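Local atomic coordinates of processed glycerol phosphate lipoteichoic acid synthase 2 (Bacillus subtilis, PDB entry 2W8D), a protein that belongs to the lipoteichoic acid synthase family and is built around a sulfatase-like alpha/beta domain of the alkaline phosphatase clan, with a bound magnesium ion. Residues K122-A127 with P186-T191; S114-L119 with E146-F151. All blocks are in the same frame, centred on the assembly; numbering follows the deposited sequence.

Contact 1. Residues K122-A127 with P186-T191; sequences KNYTSA and PQPFYT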
ATOM      1  N   LYS A 122      -3.589  -2.198  22.613  1.00 20.19           N
ATOM      2  CA  LYS A 122      -2.486  -1.300  22.931  1.00 19.21           C
ATOM      3  C   LYS A 122      -2.920   0.188  22.995  1.00 18.31           C
ATOM      4  O   LYS A 122      -2.069   1.069  23.050  1.00 18.25           O
ATOM      5  CB  LYS A 122      -1.304  -1.502  21.947  1.00 19.39           C
ATOM      6  CG  LYS A 122      -0.347  -2.682  22.294  1.00 19.59           C
ATOM      7  CD  LYS A 122       1.173  -2.291  22.200  1.00 20.32           C
ATOM      8  CE  LYS A 122       1.680  -2.124  20.733  1.00 20.43           C
ATOM      9  NZ  LYS A 122       3.101  -1.575  20.516  1.00 17.90           N
ATOM     10  N   ASN A 123      -4.232   0.462  22.996  1.00 17.25           N
ATOM     11  CA  ASN A 123      -4.795   1.837  23.148  1.00 16.31           C
ATOM     12  C   ASN A 123      -4.636   2.800  21.958  1.00 15.63           C
ATOM     13  O   ASN A 123      -4.612   4.029  22.142  1.00 15.25           O
ATOM     14  CB  ASN A 123      -4.271   2.511  24.426  1.00 16.55           C
ATOM     15  CG  ASN A 123      -4.548   1.694  25.646  1.00 17.13           C
ATOM     16  OD1 ASN A 123      -5.695   1.311  25.901  1.00 19.69           O
ATOM     17  ND2 ASN A 123      -3.502   1.384  26.400  1.00 16.85           N
ATOM     18  N   TYR A 124      -4.545   2.256  20.747  1.00 14.55           N
ATOM     19  CA  TYR A 124      -4.445   3.099  19.547  1.00 14.12           C
ATOM     20  C   TYR A 124      -5.811   3.641  19.138  1.00 13.68           C
ATOM     21  O   TYR A 124      -6.793   2.898  19.034  1.00 13.83           O
ATOM     22  CB  TYR A 124      -3.769   2.359  18.359  1.00 13.64           C
ATOM     23  CG  TYR A 124      -2.232   2.250  18.470  1.00 12.79           C
ATOM     24  CD1 TYR A 124      -1.387   2.931  17.588  1.00 11.17           C
ATOM     25  CD2 TYR A 124      -1.638   1.449  19.449  1.00 10.21           C
ATOM     26  CE1 TYR A 124       0.001   2.812  17.707  1.00 12.90           C
ATOM     27  CE2 TYR A 124      -0.258   1.336  19.571  1.00 11.14           C
ATOM     28  CZ  TYR A 124       0.555   2.025  18.716  1.00 12.12           C
ATOM     29  OH  TYR A 124       1.922   1.877  18.841  1.00 14.39           O
ATOM     30  N   THR A 125      -5.878   4.939  18.903  1.00 13.07           N
ATOM     31  CA  THR A 125      -7.039   5.488  18.250  1.00 13.14           C
ATOM     32  C   THR A 125      -6.744   5.432  16.745  1.00 13.02           C
ATOM     33  O   THR A 125      -5.633   5.711  16.330  1.00 13.45           O
ATOM     34  CB  THR A 125      -7.324   6.914  18.745  1.00 13.22           C
ATOM     35  OG1 THR A 125      -7.585   6.899  20.170  1.00 13.93           O
ATOM     36  CG2 THR A 125      -8.541   7.463  18.042  1.00 14.34           C
ATOM     37  N   SER A 126      -7.702   5.021  15.931  1.00 12.61           N
ATOM     38  CA  SER A 126      -7.481   4.956  14.493  1.00 13.23           C
ATOM     39  C   SER A 126      -8.391   5.930  13.740  1.00 13.45           C
ATOM     40  O   SER A 126      -9.559   6.125  14.128  1.00 13.25           O
ATOM     41  CB  SER A 126      -7.597   3.512  13.951  1.00 13.26           C
ATOM     42  OG  SER A 126      -8.785   2.845  14.387  1.00 15.31           O
ATOM     43  N   ALA A 127      -7.840   6.555  12.695  1.00 14.04           N
ATOM     44  CA  ALA A 127      -8.591   7.489  11.836  1.00 14.66           C
ATOM     45  C   ALA A 127      -8.105   7.456  10.379  1.00 15.47           C
ATOM     46  O   ALA A 127      -6.908   7.338  10.132  1.00 15.08           O
ATOM     47  CB  ALA A 127      -8.486   8.922  12.383  1.00 14.57           C
ATOM     48  N   PRO A 186      -6.029  11.514  20.354  1.00 20.42           N
ATOM     49  CA  PRO A 186      -5.340  11.001  21.544  1.00 20.53           C
ATOM     50  C   PRO A 186      -4.282   9.978  21.090  1.00 20.72           C
ATOM     51  O   PRO A 186      -4.513   9.210  20.158  1.00 21.16           O
ATOM     52  CB  PRO A 186      -6.464  10.361  22.354  1.00 20.53           C
ATOM     53  CG  PRO A 186      -7.504  10.040  21.356  1.00 20.83           C
ATOM     54  CD  PRO A 186      -7.399  10.997  20.223  1.00 19.43           C
ATOM     55  N   GLN A 187      -3.121  10.019  21.723  1.00 20.33           N
ATOM     56  CA  GLN A 187      -1.964   9.226  21.333  1.00 19.58           C
ATOM     57  C   GLN A 187      -1.851   7.978  22.209  1.00 18.62           C
ATOM     58  O   GLN A 187      -2.176   8.038  23.388  1.00 19.21           O
ATOM     59  CB  GLN A 187      -0.704  10.098  21.447  1.00 19.93           C
ATOM     60  CG  GLN A 187      -0.487  10.977  20.202  1.00 20.87           C
ATOM     61  CD  GLN A 187       0.821  11.716  20.218  1.00 21.47           C
ATOM     62  OE1 GLN A 187       1.890  11.120  20.377  1.00 23.03           O
ATOM     63  NE2 GLN A 187       0.752  13.028  20.038  1.00 20.76           N
ATOM     64  N   PRO A 188      -1.408   6.838  21.643  1.00 17.47           N
ATOM     65  CA  PRO A 188      -0.917   6.619  20.278  1.00 16.30           C
ATOM     66  C   PRO A 188      -2.033   6.523  19.261  1.00 15.84           C
ATOM     67  O   PRO A 188      -3.132   6.093  19.588  1.00 14.94           O
ATOM     68  CB  PRO A 188      -0.204   5.278  20.376  1.00 15.95           C
ATOM     69  CG  PRO A 188      -0.885   4.556  21.496  1.00 16.37           C
ATOM     70  CD  PRO A 188      -1.538   5.573  22.395  1.00 16.91           C
ATOM     71  N   PHE A 189      -1.751   6.914  18.021  1.00 15.75           N
ATOM     72  CA  PHE A 189      -2.759   6.831  16.972  1.00 15.11           C
ATOM     73  C   PHE A 189      -2.265   6.099  15.749  1.00 15.48           C
ATOM     74  O   PHE A 189      -1.072   6.106  15.448  1.00 15.87           O
ATOM     75  CB  PHE A 189      -3.290   8.218  16.601  1.00 15.21           C
ATOM     76  CG  PHE A 189      -2.240   9.154  16.074  1.00 15.69           C
ATOM     77  CD1 PHE A 189      -1.635   8.931  14.843  1.00 16.71           C
ATOM     78  CD2 PHE A 189      -1.860  10.260  16.797  1.00 13.33           C
ATOM     79  CE1 PHE A 189      -0.637   9.813  14.366  1.00 17.84           C
ATOM     80  CE2 PHE A 189      -0.893  11.134  16.324  1.00 13.95           C
ATOM     81  CZ  PHE A 189      -0.286  10.913  15.123  1.00 15.61           C
ATOM     82  N   TYR A 190      -3.200   5.480  15.024  1.00 15.86           N
ATOM     83  CA  TYR A 190      -2.922   4.783  13.781  1.00 15.63           C
ATOM     84  C   TYR A 190      -3.805   5.416  12.702  1.00 15.32           C
ATOM     85  O   TYR A 190      -5.032   5.382  12.821  1.00 15.99           O
ATOM     86  CB  TYR A 190      -3.287   3.313  13.975  1.00 16.06           C
ATOM     87  CG  TYR A 190      -3.270   2.436  12.721  1.00 17.16           C
ATOM     88  CD1 TYR A 190      -4.306   2.481  11.775  1.00 15.56           C
ATOM     89  CD2 TYR A 190      -2.247   1.513  12.547  1.00 16.70           C
ATOM     90  CE1 TYR A 190      -4.274   1.636  10.663  1.00 18.15           C
ATOM     91  CE2 TYR A 190      -2.210   0.679  11.485  1.00 16.74           C
ATOM     92  CZ  TYR A 190      -3.195   0.747  10.538  1.00 18.68           C
ATOM     93  OH  TYR A 190      -3.070  -0.127   9.515  1.00 19.63           O
ATOM     94  N   THR A 191      -3.194   5.979  11.666  1.00 13.75           N
ATOM     95  CA  THR A 191      -3.888   6.876  10.735  1.00 13.02           C
ATOM     96  C   THR A 191      -3.540   6.605   9.290  1.00 13.72           C
ATOM     97  O   THR A 191      -2.428   6.146   8.999  1.00 12.90           O
ATOM     98  CB  THR A 191      -3.561   8.360  10.997  1.00 13.37           C
ATOM     99  OG1 THR A 191      -2.142   8.538  11.057  1.00 11.38           O
ATOM    100  CG2 THR A 191      -4.156   8.787  12.290  1.00 11.42           C
TER
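The carbonyl oxygen of Thr125 illustrates how a parallel sheet is knit: Tyr190 N donates to Thr125 O at 2.8 Å, and Phe189 CA leans on the same oxygen in a CA-H...O contact. One step on, Tyr190 O is gripped in a similar way, taking Ala127 N at 3.0 Å and the CA-H of Ser126. Thr125 N in turn binds Pro188 O at 3.1 Å, so the ladder begins just before strand 189-191. There the chain enters through a cis peptide bond ahead of Pro188, and that proline meets an aromatic ring. Pro188 CB stands 3.7 Å from the centroid of the Tyr124 ring and 13° off its normal, a CH-pi contact over one face. With CG set beside the backbone N (chi1 -77°), the Tyr124 ring reaches over the proline, while its edge meets Phe189 C and Tyr190 N. Its hydroxyl is hydrogen-bonded to Lys32 O. Further back along the loop, Pro186 CG packs against Thr125 OG1 at 3.4 Å, the two side chains crossing at about a right angle. Ser126 and Tyr190 share the sheet face that meets helix 115-118, whereas Thr125, Phe189, Ala127 and Thr191 point to the other face; strand 150-152 flanks strand 125-130, and strand 33-39 pairs with strand 189-194.

Contact 2. Residues S114-L119 with E146-F151; sequences SVPAIL and EGIDKF
The Schellman motif that closes helix 139-145 brings Glu146 against Ser114 and Pro116, at the first turn of helix 115-118. Glu146 O faces a set of carbons from that turn: Ser114 CB lies 3.4 Å from it, Pro116 CG 3.6 Å and Ala117 CB 3.8 Å. The Ser114 hydroxyl comes in against the flank of the glutamate chain, OG lying 3.4 Å from both Glu146 CB and Glu146 CG. Beyond CG the glutamate chain is extended (chi2 -180°), and this carries its carboxylate past the serine to Asn93, whose ND2 binds Glu146 OE2 and whose OD1 is hydrogen-bonded to Ser114 OG. One residue of helix 86-93 thus ties both buried polar ends. In the fold, helix 139-145 is the connection of a beta-alpha-beta unit between the parallel, adjacent strands 125-130 and 150-152, and Gly147 turns the chain out of it with a positive phi of 75°. Having no side chain, Gly147 lies with its CA 5.2 Å from Ala117 CA. Ile148 then leads toward the strand, with CD1 beside the Pro116 ring, although the modelled separation there is too short to be trusted. Lys120, next in the chain after Leu119, sends NZ to Gly147 O in a hydrogen bond and to Asp149 in a salt bridge.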
ATOM      1  N   SER A 114      -8.541  -6.705  11.758  1.00 18.41           N
ATOM      2  CA  SER A 114      -7.584  -5.741  11.220  1.00 19.73           C
ATOM      3  C   SER A 114      -6.528  -5.240  12.207  1.00 19.31           C
ATOM      4  O   SER A 114      -6.706  -5.324  13.431  1.00 20.32           O
ATOM      5  CB  SER A 114      -8.343  -4.517  10.727  1.00 20.25           C
ATOM      6  OG  SER A 114      -9.330  -4.905   9.789  1.00 25.17           O
ATOM      7  N   VAL A 115      -5.468  -4.672  11.648  1.00 17.91           N
ATOM      8  CA  VAL A 115      -4.450  -3.946  12.388  1.00 17.08           C
ATOM      9  C   VAL A 115      -5.028  -2.834  13.281  1.00 16.51           C
ATOM     10  O   VAL A 115      -4.797  -2.845  14.477  1.00 17.12           O
ATOM     11  CB  VAL A 115      -3.383  -3.395  11.428  1.00 16.86           C
ATOM     12  CG1 VAL A 115      -2.268  -2.752  12.205  1.00 15.66           C
ATOM     13  CG2 VAL A 115      -2.842  -4.554  10.570  1.00 16.27           C
ATOM     14  N   PRO A 116      -5.810  -1.897  12.722  1.00 16.31           N
ATOM     15  CA  PRO A 116      -6.357  -0.935  13.692  1.00 16.58           C
ATOM     16  C   PRO A 116      -7.106  -1.587  14.842  1.00 16.83           C
ATOM     17  O   PRO A 116      -7.099  -1.046  15.944  1.00 18.04           O
ATOM     18  CB  PRO A 116      -7.312  -0.066  12.869  1.00 16.56           C
ATOM     19  CG  PRO A 116      -7.329  -0.665  11.449  1.00 15.86           C
ATOM     20  CD  PRO A 116      -6.175  -1.582  11.324  1.00 15.84           C
ATOM     21  N   ALA A 117      -7.719  -2.743  14.609  1.00 17.06           N
ATOM     22  CA  ALA A 117      -8.457  -3.442  15.671  1.00 17.10           C
ATOM     23  C   ALA A 117      -7.518  -4.189  16.633  1.00 17.68           C
ATOM     24  O   ALA A 117      -7.731  -4.172  17.854  1.00 17.78           O
ATOM     25  CB  ALA A 117      -9.505  -4.368  15.099  1.00 16.26           C
ATOM     26  N   ILE A 118      -6.475  -4.814  16.080  1.00 17.83           N
ATOM     27  CA  ILE A 118      -5.438  -5.452  16.883  1.00 17.99           C
ATOM     28  C   ILE A 118      -4.841  -4.433  17.866  1.00 18.40           C
ATOM     29  O   ILE A 118      -4.746  -4.672  19.069  1.00 18.36           O
ATOM     30  CB  ILE A 118      -4.312  -6.068  15.993  1.00 17.55           C
ATOM     31  CG1 ILE A 118      -4.887  -7.215  15.169  1.00 16.73           C
ATOM     32  CG2 ILE A 118      -3.117  -6.554  16.872  1.00 15.79           C
ATOM     33  CD1 ILE A 118      -3.963  -7.840  14.169  1.00 11.76           C
ATOM     34  N   LEU A 119      -4.480  -3.282  17.321  1.00 18.99           N
ATOM     35  CA  LEU A 119      -3.868  -2.218  18.074  1.00 19.49           C
ATOM     36  C   LEU A 119      -4.729  -1.573  19.178  1.00 20.45           C
ATOM     37  O   LEU A 119      -4.199  -0.811  19.977  1.00 20.20           O
ATOM     38  CB  LEU A 119      -3.309  -1.182  17.102  1.00 19.18           C
ATOM     39  CG  LEU A 119      -2.093  -1.750  16.364  1.00 19.04           C
ATOM     40  CD1 LEU A 119      -1.482  -0.771  15.372  1.00 16.09           C
ATOM     41  CD2 LEU A 119      -1.055  -2.207  17.417  1.00 17.28           C
ATOM     42  N   GLU A 146     -13.523  -2.814  10.006  1.00 16.33           N
ATOM     43  CA  GLU A 146     -12.075  -2.851  10.285  1.00 17.41           C
ATOM     44  C   GLU A 146     -11.700  -2.243  11.647  1.00 17.79           C
ATOM     45  O   GLU A 146     -10.539  -2.284  12.060  1.00 18.64           O
ATOM     46  CB  GLU A 146     -11.263  -2.202   9.141  1.00 17.46           C
ATOM     47  CG  GLU A 146     -11.303  -3.012   7.833  1.00 17.19           C
ATOM     48  CD  GLU A 146     -10.491  -2.389   6.669  1.00 22.72           C
ATOM     49  OE1 GLU A 146     -10.296  -1.134   6.622  1.00 19.41           O
ATOM     50  OE2 GLU A 146     -10.047  -3.192   5.796  1.00 22.87           O
ATOM     51  N   GLY A 147     -12.706  -1.702  12.327  1.00 17.92           N
ATOM     52  CA  GLY A 147     -12.543  -0.996  13.570  1.00 17.73           C
ATOM     53  C   GLY A 147     -11.960   0.396  13.512  1.00 17.54           C
ATOM     54  O   GLY A 147     -11.439   0.877  14.520  1.00 18.19           O
ATOM     55  N   ILE A 148     -12.011   1.067  12.371  1.00 17.64           N
ATOM     56  CA  ILE A 148     -11.421   2.390  12.323  1.00 17.42           C
ATOM     57  C   ILE A 148     -12.338   3.308  13.157  1.00 16.89           C
ATOM     58  O   ILE A 148     -13.545   3.368  12.881  1.00 15.97           O
ATOM     59  CB  ILE A 148     -11.247   2.958  10.900  1.00 17.46           C
ATOM     60  CG1 ILE A 148     -10.432   2.048   9.950  1.00 20.15           C
ATOM     61  CG2 ILE A 148     -10.604   4.347  10.953  1.00 15.94           C
ATOM     62  CD1 ILE A 148      -9.238   1.404  10.500  1.00 22.27           C
ATOM     63  N   ASP A 149     -11.773   4.005  14.162  1.00 16.42           N
ATOM     64  CA  ASP A 149     -12.602   4.825  15.092  1.00 16.65           C
ATOM     65  C   ASP A 149     -13.136   6.062  14.414  1.00 16.05           C
ATOM     66  O   ASP A 149     -14.228   6.496  14.730  1.00 16.19           O
ATOM     67  CB  ASP A 149     -11.839   5.309  16.360  1.00 16.59           C
ATOM     68  CG  ASP A 149     -11.317   4.176  17.201  1.00 16.75           C
ATOM     69  OD1 ASP A 149     -12.153   3.459  17.750  1.00 17.32           O
ATOM     70  OD2 ASP A 149     -10.080   3.971  17.282  1.00 15.60           O
ATOM     71  N   LYS A 150     -12.349   6.659  13.519  1.00 14.93           N
ATOM     72  CA  LYS A 150     -12.738   7.948  12.955  1.00 14.68           C
ATOM     73  C   LYS A 150     -12.496   8.066  11.447  1.00 15.65           C
ATOM     74  O   LYS A 150     -11.487   7.602  10.919  1.00 16.20           O
ATOM     75  CB  LYS A 150     -12.025   9.089  13.685  1.00 14.89           C
ATOM     76  CG  LYS A 150     -12.373   9.282  15.168  1.00 11.73           C
ATOM     77  CD  LYS A 150     -11.291  10.144  15.792  1.00 12.15           C
ATOM     78  CE  LYS A 150     -11.400  10.286  17.302  1.00  7.36           C
ATOM     79  NZ  LYS A 150     -12.639  11.021  17.677  1.00  6.91           N
ATOM     80  N   PHE A 151     -13.426   8.713  10.755  1.00 15.83           N
ATOM     81  CA  PHE A 151     -13.279   8.916   9.334  1.00 14.80           C
ATOM     82  C   PHE A 151     -13.373  10.401   8.998  1.00 14.25           C
ATOM     83  O   PHE A 151     -14.444  10.944   8.932  1.00 14.03           O
ATOM     84  CB  PHE A 151     -14.330   8.070   8.571  1.00 15.29           C
ATOM     85  CG  PHE A 151     -14.080   7.963   7.079  1.00 14.85           C
ATOM     86  CD1 PHE A 151     -13.073   8.713   6.461  1.00 13.45           C
ATOM     87  CD2 PHE A 151     -14.866   7.128   6.295  1.00 15.77           C
ATOM     88  CE1 PHE A 151     -12.831   8.622   5.085  1.00 16.26           C
ATOM     89  CE2 PHE A 151     -14.638   7.030   4.894  1.00 14.90           C
ATOM     90  CZ  PHE A 151     -13.620   7.783   4.295  1.00 14.58           C
TER

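Overall arrangement
The two contacts illustrate how one region of the mixed sheet is assembled from different chemistry. Contact 1 is strand pairing, carried by backbone hydrogen bonds and running from exposed Pro186 to buried residues such as Tyr190, so that it is partly buried overall; contact 2 is wholly buried, a meeting of loop and helix start by van der Waals touch, with the side chains of Ser114 and Glu146 bonded to Asn93. Their centres lie about 9 Å apart, and Ser126 joins them: its O lies 2.9 Å from Lys150 N and its N 2.9 Å from Asp149 OD2, both probable hydrogen bonds. Strand 125-130 therefore belongs between 150-152 and 189-194, while Pro116 touches both Ser126 and Tyr190, laying the helix of contact 2 over contact 1.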